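Local coordinates for alternansucrase (Leuconostoc mesenteroides, PDB 6HVG), which belongs to glycosyl hydrolase family 70 and combines a calcium-bound core of TIM-barrel type with repeats related to choline-binding and putative cell-wall-binding modules, at residues A[748-753]-A[826-831]; A[833-838]-A[1055-1060]; A[1047-1052]-A[1108-1113]; A[1062-1067]-A[1139-1144]. All blocks are in the same frame, centred on the assembly; numbering follows the deposited sequence.

In the fold
Followed from the N terminus, contact 1 comes first: it closes a 72-residue excursion between the loop after strand 745-747 and the short helix 826-829 that follows strand 821-825, the two strands being neighbours in the parallel barrel sheet. It is complete before contact 2 opens. Contact 2 spans 216 residues, including much antiparallel strand, and returns to the loop after strand 1045-1047. Contact 3 starts in that same loop and crosses contact 2, then also crosses contact 4, which joins helices 1063-1075 and 1135-1147. Contacts 2 and 4 are in series, yet touch through Tyr836 against Thr1063 and Ile1067. Contacts 1 and 3, with centres about 13 Å apart, meet where His752 ND1 bonds to Glu1047 OE2.

Contact 1: residues A[748-753]-A[826-831]; sequences FVRAHD and YGDMYL
Arg750 and Asp828 carry this contact through a buried salt bridge, and the carbonyl of Gly827 lies close by. The ionic part has a distinctive side-on geometry: both NE and NH2 of Arg750 converge on one oxygen, OD1 of Asp828. The NE to OD1 distance is 2.7 Å, with an N-H...O angle of 132°, and NE reaches the syn lone pair of OD1. NH2 lies 2.5 Å from OD1 and approaches from above the carboxylate plane. At the resolution of the model little should be read into the shortness of that distance. Guanidinium and carboxylate planes are turned 58° apart, which fits a grip on a single oxygen rather than a flat, two-oxygen pairing. A bend in the arginine chain at chi3 (-63°) brings NE back toward the acid, and the turn about the next bond lets NH2 face it too.

Among the remaining polar approaches, Gly827 O lies in the guanidinium plane at its edge, 3.2 Å from NH2 of Arg750. Along the arginine stem there is van der Waals contact, where CB of Arg750 passes OD2 of Asp828 at 3.7 Å.

Outside partners fix both ends of the ion pair. Arg750 NH1 forms a salt bridge with Glu832 and a hydrogen bond with Asp755 O, while Asp828 OD2 is bonded to Tyr811 OH, on helix 807-814. Two acids around one buried arginine would probably help to balance its charge. The arrangement is a buried ion pair linking the segments that follow two adjacent parallel strands, 745-747 and 821-825, of the TIM-type barrel.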
loop_
_atom_site.group_PDB
_atom_site.type_symbol
_atom_site.label_atom_id
_atom_site.label_comp_id
_atom_site.label_asym_id
_atom_site.label_seq_id
_atom_site.Cartn_x
_atom_site.Cartn_y
_atom_site.Cartn_z
ATOM N N PHE A 748 -2.472 -22.958 -2.512
ATOM C CA PHE A 748 -1.029 -22.768 -2.573
ATOM C C PHE A 748 -0.448 -22.411 -1.231
ATOM O O PHE A 748 -1.165 -22.035 -0.331
ATOM C CB PHE A 748 -0.681 -21.675 -3.584
ATOM C CG PHE A 748 -1.358 -20.364 -3.317
ATOM C CD1 PHE A 748 -2.603 -20.078 -3.870
ATOM C CD2 PHE A 748 -0.753 -19.413 -2.532
ATOM C CE1 PHE A 748 -3.240 -18.880 -3.633
ATOM C CE2 PHE A 748 -1.379 -18.204 -2.293
ATOM C CZ PHE A 748 -2.624 -17.941 -2.841
ATOM N N VAL A 749 0.872 -22.547 -1.122
ATOM C CA VAL A 749 1.624 -22.123 0.057
ATOM C C VAL A 749 2.175 -20.723 -0.162
ATOM O O VAL A 749 2.107 -19.885 0.723
ATOM C CB VAL A 749 2.780 -23.082 0.350
ATOM C CG1 VAL A 749 3.554 -22.631 1.577
ATOM C CG2 VAL A 749 2.238 -24.500 0.555
ATOM N N ARG A 750 2.717 -20.473 -1.348
ATOM C CA ARG A 750 3.219 -19.143 -1.711
ATOM C C ARG A 750 2.845 -18.829 -3.136
ATOM O O ARG A 750 2.466 -19.713 -3.891
ATOM C CB ARG A 750 4.756 -19.046 -1.553
ATOM C CG ARG A 750 5.226 -19.212 -0.122
ATOM C CD ARG A 750 6.505 -18.451 0.160
ATOM N NE ARG A 750 7.613 -18.950 -0.648
ATOM C CZ ARG A 750 8.388 -18.220 -1.435
ATOM N NH1 ARG A 750 8.226 -16.912 -1.560
ATOM N NH2 ARG A 750 9.345 -18.820 -2.114
ATOM N N ALA A 751 2.962 -17.557 -3.501
ATOM C CA ALA A 751 2.669 -17.119 -4.852
ATOM C C ALA A 751 3.609 -16.008 -5.277
ATOM O O ALA A 751 4.345 -15.469 -4.460
ATOM C CB ALA A 751 1.218 -16.677 -4.938
ATOM N N HIS A 752 3.564 -15.648 -6.554
ATOM C CA HIS A 752 4.390 -14.566 -7.090
ATOM C C HIS A 752 4.084 -13.276 -6.322
ATOM O O HIS A 752 4.939 -12.403 -6.199
ATOM C CB HIS A 752 4.140 -14.376 -8.601
ATOM C CG HIS A 752 2.843 -13.674 -8.930
ATOM N ND1 HIS A 752 1.646 -14.342 -9.081
ATOM C CD2 HIS A 752 2.560 -12.363 -9.132
ATOM C CE1 HIS A 752 0.685 -13.476 -9.360
ATOM N NE2 HIS A 752 1.213 -12.266 -9.398
ATOM N N ASP A 753 2.852 -13.199 -5.804
ATOM C CA ASP A 753 2.364 -12.061 -5.054
ATOM C C ASP A 753 1.952 -12.428 -3.625
ATOM O O ASP A 753 1.206 -11.687 -2.987
ATOM C CB ASP A 753 1.173 -11.419 -5.784
ATOM C CG ASP A 753 -0.031 -12.366 -5.930
ATOM O OD1 ASP A 753 0.065 -13.566 -5.575
ATOM O OD2 ASP A 753 -1.092 -11.903 -6.400
ATOM N N TYR A 826 7.063 -21.396 -8.555
ATOM C CA TYR A 826 8.420 -21.365 -9.107
ATOM C C TYR A 826 9.482 -21.046 -8.078
ATOM O O TYR A 826 10.515 -21.690 -8.039
ATOM C CB TYR A 826 8.477 -20.304 -10.225
ATOM C CG TYR A 826 9.870 -19.924 -10.665
ATOM C CD1 TYR A 826 10.540 -20.642 -11.660
ATOM C CD2 TYR A 826 10.517 -18.863 -10.094
ATOM C CE1 TYR A 826 11.798 -20.263 -12.091
ATOM C CE2 TYR A 826 11.776 -18.484 -10.509
ATOM C CZ TYR A 826 12.412 -19.189 -11.509
ATOM O OH TYR A 826 13.668 -18.794 -11.898
ATOM N N GLY A 827 9.219 -20.039 -7.256
ATOM C CA GLY A 827 10.184 -19.530 -6.281
ATOM C C GLY A 827 10.443 -20.386 -5.064
ATOM O O GLY A 827 11.339 -20.085 -4.292
ATOM N N ASP A 828 9.645 -21.427 -4.883
ATOM C CA ASP A 828 9.936 -22.478 -3.919
ATOM C C ASP A 828 10.751 -23.601 -4.557
ATOM O O ASP A 828 11.292 -24.446 -3.847
ATOM C CB ASP A 828 8.633 -23.062 -3.353
ATOM C CG ASP A 828 7.850 -22.049 -2.534
ATOM O OD1 ASP A 828 8.513 -21.188 -1.907
ATOM O OD2 ASP A 828 6.588 -22.119 -2.539
ATOM N N MET A 829 10.816 -23.618 -5.888
ATOM C CA MET A 829 11.559 -24.629 -6.641
ATOM C C MET A 829 12.902 -24.095 -7.151
ATOM O O MET A 829 13.904 -24.808 -7.131
ATOM C CB MET A 829 10.725 -25.113 -7.825
ATOM C CG MET A 829 9.424 -25.797 -7.433
ATOM S SD MET A 829 9.720 -27.391 -6.653
ATOM C CE MET A 829 10.095 -28.378 -8.102
ATOM N N TYR A 830 12.909 -22.853 -7.624
ATOM C CA TYR A 830 14.111 -22.190 -8.092
ATOM C C TYR A 830 14.215 -20.851 -7.388
ATOM O O TYR A 830 13.244 -20.387 -6.783
ATOM C CB TYR A 830 14.077 -22.052 -9.615
ATOM C CG TYR A 830 14.017 -23.408 -10.274
ATOM C CD1 TYR A 830 12.791 -24.017 -10.546
ATOM C CD2 TYR A 830 15.187 -24.125 -10.566
ATOM C CE1 TYR A 830 12.730 -25.277 -11.121
ATOM C CE2 TYR A 830 15.135 -25.398 -11.130
ATOM C CZ TYR A 830 13.908 -25.964 -11.409
ATOM O OH TYR A 830 13.829 -27.210 -11.969
ATOM N N LEU A 831 15.394 -20.233 -7.423
ATOM C CA LEU A 831 15.590 -18.970 -6.726
ATOM C C LEU A 831 14.870 -17.834 -7.440
ATOM O O LEU A 831 14.902 -17.745 -8.678
ATOM C CB LEU A 831 17.074 -18.652 -6.612
ATOM C CG LEU A 831 17.894 -19.586 -5.713
ATOM C CD1 LEU A 831 19.359 -19.179 -5.767
ATOM C CD2 LEU A 831 17.388 -19.607 -4.270
#

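Contact 2: residues A[833-838]-A[1055-1060]; sequences GGQYME and MPTSPE
Gln835 reaches toward Thr1057 because its chain, with CG beside the backbone N, bends at chi2 (-72°) and swings the amide back across the gap. Its OE1 then lies against three consecutive residues of 1055-1060. Thr1057 N approaches OE1 at 3.3 Å with an N-H...O angle of 134°, a weak hydrogen bond, and the methyl CG2 of Thr1057 touches the same oxygen at 3.4 Å. Pro1056 contributes its CA, 3.8 Å from OE1 of Gln835.

Gln835 also opens a type II beta turn that ends at Glu838, closed by Glu838 N to Gln835 O at 3.2 Å. The contact thus joins a turn ahead of helix 844-857 to the loop between strand 1045-1047 and helix 1063-1075, both within the barrel domain.

One pairing argues for caution about the amide. Met1055 O is 3.0 Å from OE1 of Gln835, and both are acceptors. Since the two ends of an amide are hard to distinguish at this resolution, the modelled orientation, and with it the weak bond, is somewhat doubtful. The hydroxyl of Thr1057 has its hydrogen-bond partner in Gln1061 OE1, to which Ser1058 OG is also bonded.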
loop_
_atom_site.group_PDB
_atom_site.type_symbol
_atom_site.label_atom_id
_atom_site.label_comp_id
_atom_site.label_asym_id
_atom_site.label_seq_id
_atom_site.Cartn_x
_atom_site.Cartn_y
_atom_site.Cartn_z
ATOM N N GLY A 833 15.263 -14.613 -7.845
ATOM C CA GLY A 833 15.978 -13.591 -8.601
ATOM C C GLY A 833 16.911 -14.163 -9.656
ATOM O O GLY A 833 17.018 -15.371 -9.834
ATOM N N GLY A 834 17.599 -13.268 -10.357
ATOM C CA GLY A 834 18.540 -13.660 -11.369
ATOM C C GLY A 834 17.806 -14.282 -12.529
ATOM O O GLY A 834 16.684 -13.908 -12.847
ATOM N N GLN A 835 18.449 -15.263 -13.141
ATOM C CA GLN A 835 18.008 -15.837 -14.399
ATOM C C GLN A 835 16.994 -16.956 -14.185
ATOM O O GLN A 835 16.963 -17.575 -13.129
ATOM C CB GLN A 835 19.236 -16.357 -15.140
ATOM C CG GLN A 835 20.162 -15.240 -15.563
ATOM C CD GLN A 835 19.591 -14.416 -16.694
ATOM O OE1 GLN A 835 19.618 -13.199 -16.656
ATOM N NE2 GLN A 835 19.084 -15.088 -17.717
ATOM N N TYR A 836 16.166 -17.210 -15.193
ATOM C CA TYR A 836 15.086 -18.194 -15.064
ATOM C C TYR A 836 15.662 -19.578 -14.924
ATOM O O TYR A 836 16.437 -20.011 -15.768
ATOM C CB TYR A 836 14.137 -18.146 -16.266
ATOM C CG TYR A 836 12.882 -18.985 -16.094
ATOM C CD1 TYR A 836 11.945 -18.687 -15.117
ATOM C CD2 TYR A 836 12.635 -20.081 -16.907
ATOM C CE1 TYR A 836 10.809 -19.447 -14.963
ATOM C CE2 TYR A 836 11.488 -20.841 -16.763
ATOM C CZ TYR A 836 10.583 -20.522 -15.787
ATOM O OH TYR A 836 9.453 -21.287 -15.635
ATOM N N MET A 837 15.290 -20.260 -13.842
ATOM C CA MET A 837 15.770 -21.605 -13.547
ATOM C C MET A 837 17.289 -21.676 -13.404
ATOM O O MET A 837 17.892 -22.703 -13.700
ATOM C CB MET A 837 15.273 -22.577 -14.623
ATOM C CG MET A 837 14.147 -23.465 -14.137
ATOM S SD MET A 837 13.278 -24.298 -15.488
ATOM C CE MET A 837 11.652 -23.744 -14.969
ATOM N N GLU A 838 17.906 -20.587 -12.947
ATOM C CA GLU A 838 19.366 -20.522 -12.856
ATOM C C GLU A 838 19.913 -21.483 -11.824
ATOM O O GLU A 838 20.980 -22.083 -12.026
ATOM C CB GLU A 838 19.854 -19.110 -12.506
ATOM C CG GLU A 838 21.375 -18.990 -12.512
ATOM C CD GLU A 838 21.867 -17.563 -12.588
ATOM O OE1 GLU A 838 21.531 -16.773 -11.675
ATOM O OE2 GLU A 838 22.595 -17.245 -13.559
ATOM N N MET A 1055 16.403 -9.431 -15.776
ATOM C CA MET A 1055 16.184 -9.384 -17.216
ATOM C C MET A 1055 17.124 -10.406 -17.842
ATOM O O MET A 1055 18.214 -10.607 -17.331
ATOM C CB MET A 1055 16.473 -7.993 -17.772
ATOM C CG MET A 1055 15.536 -6.907 -17.262
ATOM S SD MET A 1055 13.840 -7.054 -17.850
ATOM C CE MET A 1055 14.067 -6.760 -19.618
ATOM N N PRO A 1056 16.703 -11.064 -18.940
ATOM C CA PRO A 1056 17.589 -12.000 -19.622
ATOM C C PRO A 1056 18.921 -11.374 -20.044
ATOM O O PRO A 1056 18.947 -10.320 -20.694
ATOM C CB PRO A 1056 16.791 -12.408 -20.866
ATOM C CG PRO A 1056 15.381 -12.141 -20.543
ATOM C CD PRO A 1056 15.361 -11.022 -19.548
ATOM N N THR A 1057 20.020 -12.020 -19.676
ATOM C CA THR A 1057 21.342 -11.566 -20.096
ATOM C C THR A 1057 21.535 -11.840 -21.586
ATOM O O THR A 1057 22.271 -11.124 -22.253
ATOM C CB THR A 1057 22.475 -12.210 -19.264
ATOM O OG1 THR A 1057 22.322 -13.623 -19.271
ATOM C CG2 THR A 1057 22.446 -11.710 -17.819
ATOM N N SER A 1058 20.871 -12.875 -22.096
ATOM C CA SER A 1058 20.911 -13.210 -23.518
ATOM C C SER A 1058 19.572 -13.787 -23.972
ATOM O O SER A 1058 18.858 -14.391 -23.174
ATOM C CB SER A 1058 22.000 -14.258 -23.763
ATOM O OG SER A 1058 21.683 -15.481 -23.108
ATOM N N PRO A 1059 19.256 -13.669 -25.268
ATOM C CA PRO A 1059 18.022 -14.299 -25.785
ATOM C C PRO A 1059 17.857 -15.805 -25.497
ATOM O O PRO A 1059 16.729 -16.282 -25.414
ATOM C CB PRO A 1059 18.113 -14.070 -27.300
ATOM C CG PRO A 1059 19.034 -12.911 -27.465
ATOM C CD PRO A 1059 20.001 -12.953 -26.319
ATOM N N GLU A 1060 18.960 -16.534 -25.348
ATOM C CA GLU A 1060 18.912 -17.980 -25.100
ATOM C C GLU A 1060 18.409 -18.301 -23.690
ATOM O O GLU A 1060 17.900 -19.392 -23.457
ATOM C CB GLU A 1060 20.302 -18.633 -25.304
ATOM C CG GLU A 1060 20.798 -18.717 -26.747
ATOM C CD GLU A 1060 21.260 -17.376 -27.329
ATOM O OE1 GLU A 1060 21.903 -16.579 -26.610
ATOM O OE2 GLU A 1060 20.983 -17.115 -28.521
#

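Contact 3: residues A[1047-1052]-A[1108-1113]; sequences EGFSNF and NGYAFT
Phe1049 and Tyr1110 cross at about a right angle, the phenyl ring presenting its edge to the phenol oxygen. Tyr1110 OH lies near the plane of the Phe1049 ring, 3.6 Å from CZ, and the nearest ring carbons, CE2 of Phe1049 and CE2 of Tyr1110, are 4.1 Å apart.

Beside this aromatic pair, the amides of Asn1051 and Asn1108 cross obliquely with their planes 36° apart. OD1 of Asn1051 comes within 2.9 Å of ND2 of Asn1108, but the angle is too poor for a hydrogen bond. The same OD1 sits in the plane of the Tyr1110 ring at its edge, 3.8 Å from CD2.

What holds the Asn1108 amide is local: OD1 accepts from Tyr1110 N at 2.8 Å with an N-H...O angle of 159°, an Asx turn, while ND2 bonds to Asp1103 OD1. This turn therefore ties the placement of one amide to the backbone carrying the aromatic ring.

His752 packs its ring against both Phe1049 and Tyr1110, joining the loop after strand 745-747 to the group. The whole cluster lies between the end of strand 1045-1047 and the short helix 1102-1105, whose residue Asp1103 also touches the Tyr1110 side chain.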
loop_
_atom_site.group_PDB
_atom_site.type_symbol
_atom_site.label_atom_id
_atom_site.label_comp_id
_atom_site.label_asym_id
_atom_site.label_seq_id
_atom_site.Cartn_x
_atom_site.Cartn_y
_atom_site.Cartn_z
ATOM N N GLU A 1047 2.841 -22.408 -11.080
ATOM C CA GLU A 1047 2.959 -20.981 -11.291
ATOM C C GLU A 1047 4.416 -20.735 -11.541
ATOM O O GLU A 1047 5.215 -20.718 -10.596
ATOM C CB GLU A 1047 2.512 -20.286 -10.038
ATOM C CG GLU A 1047 2.474 -18.782 -10.166
ATOM C CD GLU A 1047 2.276 -18.126 -8.816
ATOM O OE1 GLU A 1047 2.684 -18.734 -7.814
ATOM O OE2 GLU A 1047 1.697 -17.031 -8.753
ATOM N N GLY A 1048 4.779 -20.559 -12.808
ATOM C CA GLY A 1048 6.184 -20.686 -13.232
ATOM C C GLY A 1048 6.915 -19.386 -13.563
ATOM O O GLY A 1048 7.406 -19.237 -14.660
ATOM N N PHE A 1049 6.927 -18.440 -12.641
ATOM C CA PHE A 1049 7.643 -17.220 -12.811
ATOM C C PHE A 1049 7.696 -16.588 -11.467
ATOM O O PHE A 1049 6.956 -16.945 -10.568
ATOM C CB PHE A 1049 6.931 -16.288 -13.796
ATOM C CG PHE A 1049 5.656 -15.714 -13.276
ATOM C CD1 PHE A 1049 4.481 -16.450 -13.303
ATOM C CD2 PHE A 1049 5.626 -14.409 -12.772
ATOM C CE1 PHE A 1049 3.306 -15.926 -12.813
ATOM C CE2 PHE A 1049 4.456 -13.880 -12.323
ATOM C CZ PHE A 1049 3.288 -14.632 -12.330
ATOM N N SER A 1050 8.594 -15.635 -11.344
ATOM C CA SER A 1050 8.718 -14.799 -10.157
ATOM C C SER A 1050 8.806 -13.358 -10.619
ATOM O O SER A 1050 9.441 -13.078 -11.641
ATOM C CB SER A 1050 9.978 -15.180 -9.430
ATOM O OG SER A 1050 10.437 -14.133 -8.607
ATOM N N ASN A 1051 8.156 -12.449 -9.899
ATOM C CA ASN A 1051 8.237 -11.027 -10.248
ATOM C C ASN A 1051 9.617 -10.420 -10.146
ATOM O O ASN A 1051 9.850 -9.350 -10.706
ATOM C CB ASN A 1051 7.305 -10.195 -9.386
ATOM C CG ASN A 1051 5.876 -10.260 -9.860
ATOM O OD1 ASN A 1051 5.614 -10.335 -11.066
ATOM N ND2 ASN A 1051 4.937 -10.196 -8.922
ATOM N N PHE A 1052 10.534 -11.102 -9.463
ATOM C CA PHE A 1052 11.839 -10.553 -9.198
ATOM C C PHE A 1052 12.976 -11.173 -9.980
ATOM O O PHE A 1052 14.141 -10.954 -9.673
ATOM C CB PHE A 1052 12.045 -10.584 -7.710
ATOM C CG PHE A 1052 10.965 -9.840 -6.975
ATOM C CD1 PHE A 1052 9.764 -10.435 -6.704
ATOM C CD2 PHE A 1052 11.132 -8.515 -6.636
ATOM C CE1 PHE A 1052 8.761 -9.732 -6.074
ATOM C CE2 PHE A 1052 10.153 -7.815 -5.970
ATOM C CZ PHE A 1052 8.960 -8.426 -5.693
ATOM N N ASN A 1108 7.717 -7.047 -15.098
ATOM C CA ASN A 1108 7.175 -8.372 -14.860
ATOM C C ASN A 1108 5.957 -8.707 -15.695
ATOM O O ASN A 1108 5.508 -9.868 -15.718
ATOM C CB ASN A 1108 6.904 -8.610 -13.373
ATOM C CG ASN A 1108 5.832 -7.718 -12.826
ATOM O OD1 ASN A 1108 4.948 -7.288 -13.553
ATOM N ND2 ASN A 1108 5.875 -7.474 -11.528
ATOM N N GLY A 1109 5.412 -7.697 -16.371
ATOM C CA GLY A 1109 4.288 -7.916 -17.297
ATOM C C GLY A 1109 2.931 -7.536 -16.760
ATOM O O GLY A 1109 1.987 -7.422 -17.531
ATOM N N TYR A 1110 2.828 -7.347 -15.439
ATOM C CA TYR A 1110 1.585 -6.860 -14.835
ATOM C C TYR A 1110 1.310 -5.392 -15.115
ATOM O O TYR A 1110 0.168 -4.964 -15.005
ATOM C CB TYR A 1110 1.550 -7.118 -13.328
ATOM C CG TYR A 1110 1.216 -8.548 -13.008
ATOM C CD1 TYR A 1110 -0.066 -9.047 -13.230
ATOM C CD2 TYR A 1110 2.179 -9.419 -12.541
ATOM C CE1 TYR A 1110 -0.380 -10.367 -12.965
ATOM C CE2 TYR A 1110 1.870 -10.738 -12.274
ATOM C CZ TYR A 1110 0.599 -11.205 -12.484
ATOM O OH TYR A 1110 0.326 -12.526 -12.222
ATOM N N ALA A 1111 2.342 -4.630 -15.489
ATOM C CA ALA A 1111 2.178 -3.222 -15.855
ATOM C C ALA A 1111 2.542 -3.061 -17.318
ATOM O O ALA A 1111 3.687 -3.224 -17.690
ATOM C CB ALA A 1111 3.056 -2.339 -14.979
ATOM N N PHE A 1112 1.563 -2.702 -18.133
ATOM C CA PHE A 1112 1.747 -2.660 -19.559
ATOM C C PHE A 1112 1.057 -1.472 -20.206
ATOM O O PHE A 1112 0.079 -0.959 -19.701
ATOM C CB PHE A 1112 1.203 -3.945 -20.194
ATOM C CG PHE A 1112 -0.135 -4.372 -19.658
ATOM C CD1 PHE A 1112 -1.303 -3.841 -20.184
ATOM C CD2 PHE A 1112 -0.214 -5.315 -18.641
ATOM C CE1 PHE A 1112 -2.528 -4.212 -19.686
ATOM C CE2 PHE A 1112 -1.441 -5.707 -18.139
ATOM C CZ PHE A 1112 -2.604 -5.151 -18.667
ATOM N N THR A 1113 1.591 -1.056 -21.351
ATOM C CA THR A 1113 1.005 -0.011 -22.188
ATOM C C THR A 1113 0.075 -0.584 -23.260
ATOM O O THR A 1113 -0.978 -0.024 -23.518
ATOM C CB THR A 1113 2.116 0.766 -22.920
ATOM O OG1 THR A 1113 3.046 -0.177 -23.491
ATOM C CG2 THR A 1113 2.834 1.709 -21.939
#

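Contact 4: residues A[1062-1067]-A[1139-1144]; sequences STNVVI and RNAIEA
Asn1064 and Ala1141 bring together two helices of the TIM-type barrel domain, 1063-1075 and 1135-1147, near the start of the first and the middle of the second. The approach is close: their CA atoms are 5.4 Å apart, a separation that the small side chain of Ala1141 permits. Its CB points at the other helix and meets a backbone oxygen, Asn1064 O, at 3.4 Å. It also lies 3.9 Å from CB of Asn1064. One helical turn further on, Ile1067 brings its CG2 branch to 4.4 Å from the same Ala1141 CB, so a single methyl group packs against two residues three positions apart.

In the chain, helix 1063-1075 lies between strands 1045-1047 and 1081-1083, and helix 1135-1147 lies between strands 1081-1083 and 1151-1156. These three strands are parallel and consecutive in the barrel sheet. The contact therefore joins the helices of successive beta-alpha-beta crossovers.

No hydrogen bond bridges the two segments; the interface consists of van der Waals contacts. CB of Asn1064 does the touching, while chi1 (-67°), with CG beside the backbone N, directs the amide to Gln1087, where ND2 bonds to OE1. Leu1138, one turn before Ala1141, also lies against Asn1064. On the first helix, Ile1067 additionally packs on Tyr836, in the loop before helix 844-857, and on Leu1084, just after strand 1081-1083.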
loop_
_atom_site.group_PDB
_atom_site.type_symbol
_atom_site.label_atom_id
_atom_site.label_comp_id
_atom_site.label_asym_id
_atom_site.label_seq_id
_atom_site.Cartn_x
_atom_site.Cartn_y
_atom_site.Cartn_z
ATOM N N SER A 1062 16.084 -16.490 -21.956
ATOM C CA SER A 1062 14.768 -15.959 -21.714
ATOM C C SER A 1062 13.843 -17.082 -21.255
ATOM O O SER A 1062 13.860 -18.184 -21.807
ATOM C CB SER A 1062 14.214 -15.338 -22.977
ATOM O OG SER A 1062 15.108 -14.381 -23.464
ATOM N N THR A 1063 13.012 -16.760 -20.273
ATOM C CA THR A 1063 12.105 -17.701 -19.645
ATOM C C THR A 1063 11.437 -18.668 -20.620
ATOM O O THR A 1063 11.498 -19.870 -20.436
ATOM C CB THR A 1063 11.042 -16.926 -18.831
ATOM O OG1 THR A 1063 11.670 -16.295 -17.708
ATOM C CG2 THR A 1063 9.948 -17.835 -18.311
ATOM N N ASN A 1064 10.805 -18.141 -21.661
ATOM C CA ASN A 1064 9.989 -18.962 -22.562
ATOM C C ASN A 1064 10.808 -19.884 -23.482
ATOM O O ASN A 1064 10.316 -20.932 -23.924
ATOM C CB ASN A 1064 9.049 -18.069 -23.382
ATOM C CG ASN A 1064 7.977 -17.399 -22.532
ATOM O OD1 ASN A 1064 7.747 -17.760 -21.371
ATOM N ND2 ASN A 1064 7.306 -16.411 -23.117
ATOM N N VAL A 1065 12.049 -19.494 -23.770
ATOM C CA VAL A 1065 12.985 -20.380 -24.456
ATOM C C VAL A 1065 13.313 -21.542 -23.530
ATOM O O VAL A 1065 13.178 -22.709 -23.904
ATOM C CB VAL A 1065 14.271 -19.635 -24.874
ATOM C CG1 VAL A 1065 15.331 -20.615 -25.370
ATOM C CG2 VAL A 1065 13.962 -18.587 -25.949
ATOM N N VAL A 1066 13.695 -21.214 -22.304
ATOM C CA VAL A 1066 13.985 -22.231 -21.282
ATOM C C VAL A 1066 12.789 -23.164 -21.045
ATOM O O VAL A 1066 12.974 -24.363 -20.953
ATOM C CB VAL A 1066 14.466 -21.598 -19.954
ATOM C CG1 VAL A 1066 14.598 -22.636 -18.859
ATOM C CG2 VAL A 1066 15.812 -20.920 -20.165
ATOM N N ILE A 1067 11.574 -22.630 -20.969
ATOM C CA ILE A 1067 10.387 -23.463 -20.741
ATOM C C ILE A 1067 10.252 -24.506 -21.852
ATOM O O ILE A 1067 9.935 -25.662 -21.567
ATOM C CB ILE A 1067 9.092 -22.618 -20.593
ATOM C CG1 ILE A 1067 9.110 -21.830 -19.279
ATOM C CG2 ILE A 1067 7.838 -23.488 -20.596
ATOM C CD1 ILE A 1067 8.121 -20.677 -19.228
ATOM N N ARG A 1139 4.927 -18.696 -28.434
ATOM C CA ARG A 1139 4.232 -19.726 -29.198
ATOM C C ARG A 1139 4.982 -21.063 -29.138
ATOM O O ARG A 1139 4.362 -22.115 -29.047
ATOM C CB ARG A 1139 4.003 -19.270 -30.642
ATOM C CG ARG A 1139 2.967 -18.148 -30.762
ATOM C CD ARG A 1139 2.499 -17.936 -32.195
ATOM N NE ARG A 1139 3.605 -17.506 -33.055
ATOM C CZ ARG A 1139 4.020 -16.252 -33.207
ATOM N NH1 ARG A 1139 3.430 -15.249 -32.578
ATOM N NH2 ARG A 1139 5.045 -15.999 -33.989
ATOM N N ASN A 1140 6.308 -21.022 -29.162
ATOM C CA ASN A 1140 7.114 -22.236 -29.028
ATOM C C ASN A 1140 6.996 -22.829 -27.625
ATOM O O ASN A 1140 6.944 -24.042 -27.448
ATOM C CB ASN A 1140 8.605 -21.972 -29.355
ATOM C CG ASN A 1140 8.842 -21.633 -30.819
ATOM O OD1 ASN A 1140 7.930 -21.699 -31.653
ATOM N ND2 ASN A 1140 10.060 -21.226 -31.129
ATOM N N ALA A 1141 6.973 -21.963 -26.623
ATOM C CA ALA A 1141 6.832 -22.405 -25.247
ATOM C C ALA A 1141 5.487 -23.090 -25.041
ATOM O O ALA A 1141 5.406 -24.108 -24.371
ATOM C CB ALA A 1141 6.973 -21.222 -24.309
ATOM N N ILE A 1142 4.434 -22.519 -25.603
ATOM C CA ILE A 1142 3.090 -23.050 -25.449
ATOM C C ILE A 1142 2.946 -24.388 -26.178
ATOM O O ILE A 1142 2.370 -25.331 -25.637
ATOM C CB ILE A 1142 2.033 -22.020 -25.941
ATOM C CG1 ILE A 1142 1.894 -20.909 -24.913
ATOM C CG2 ILE A 1142 0.667 -22.661 -26.167
ATOM C CD1 ILE A 1142 1.095 -19.712 -25.393
ATOM N N GLU A 1143 3.460 -24.466 -27.403
ATOM C CA GLU A 1143 3.433 -25.717 -28.173
ATOM C C GLU A 1143 4.166 -26.838 -27.419
ATOM O O GLU A 1143 3.628 -27.934 -27.264
ATOM C CB GLU A 1143 4.066 -25.514 -29.552
ATOM C CG GLU A 1143 3.857 -26.660 -30.525
ATOM C CD GLU A 1143 4.370 -26.345 -31.919
ATOM O OE1 GLU A 1143 5.419 -25.667 -32.024
ATOM O OE2 GLU A 1143 3.732 -26.798 -32.903
ATOM N N ALA A 1144 5.372 -26.532 -26.938
ATOM C CA ALA A 1144 6.174 -27.460 -26.185
ATOM C C ALA A 1144 5.416 -28.018 -24.986
ATOM O O ALA A 1144 5.594 -29.192 -24.612
ATOM C CB ALA A 1144 7.473 -26.806 -25.737
#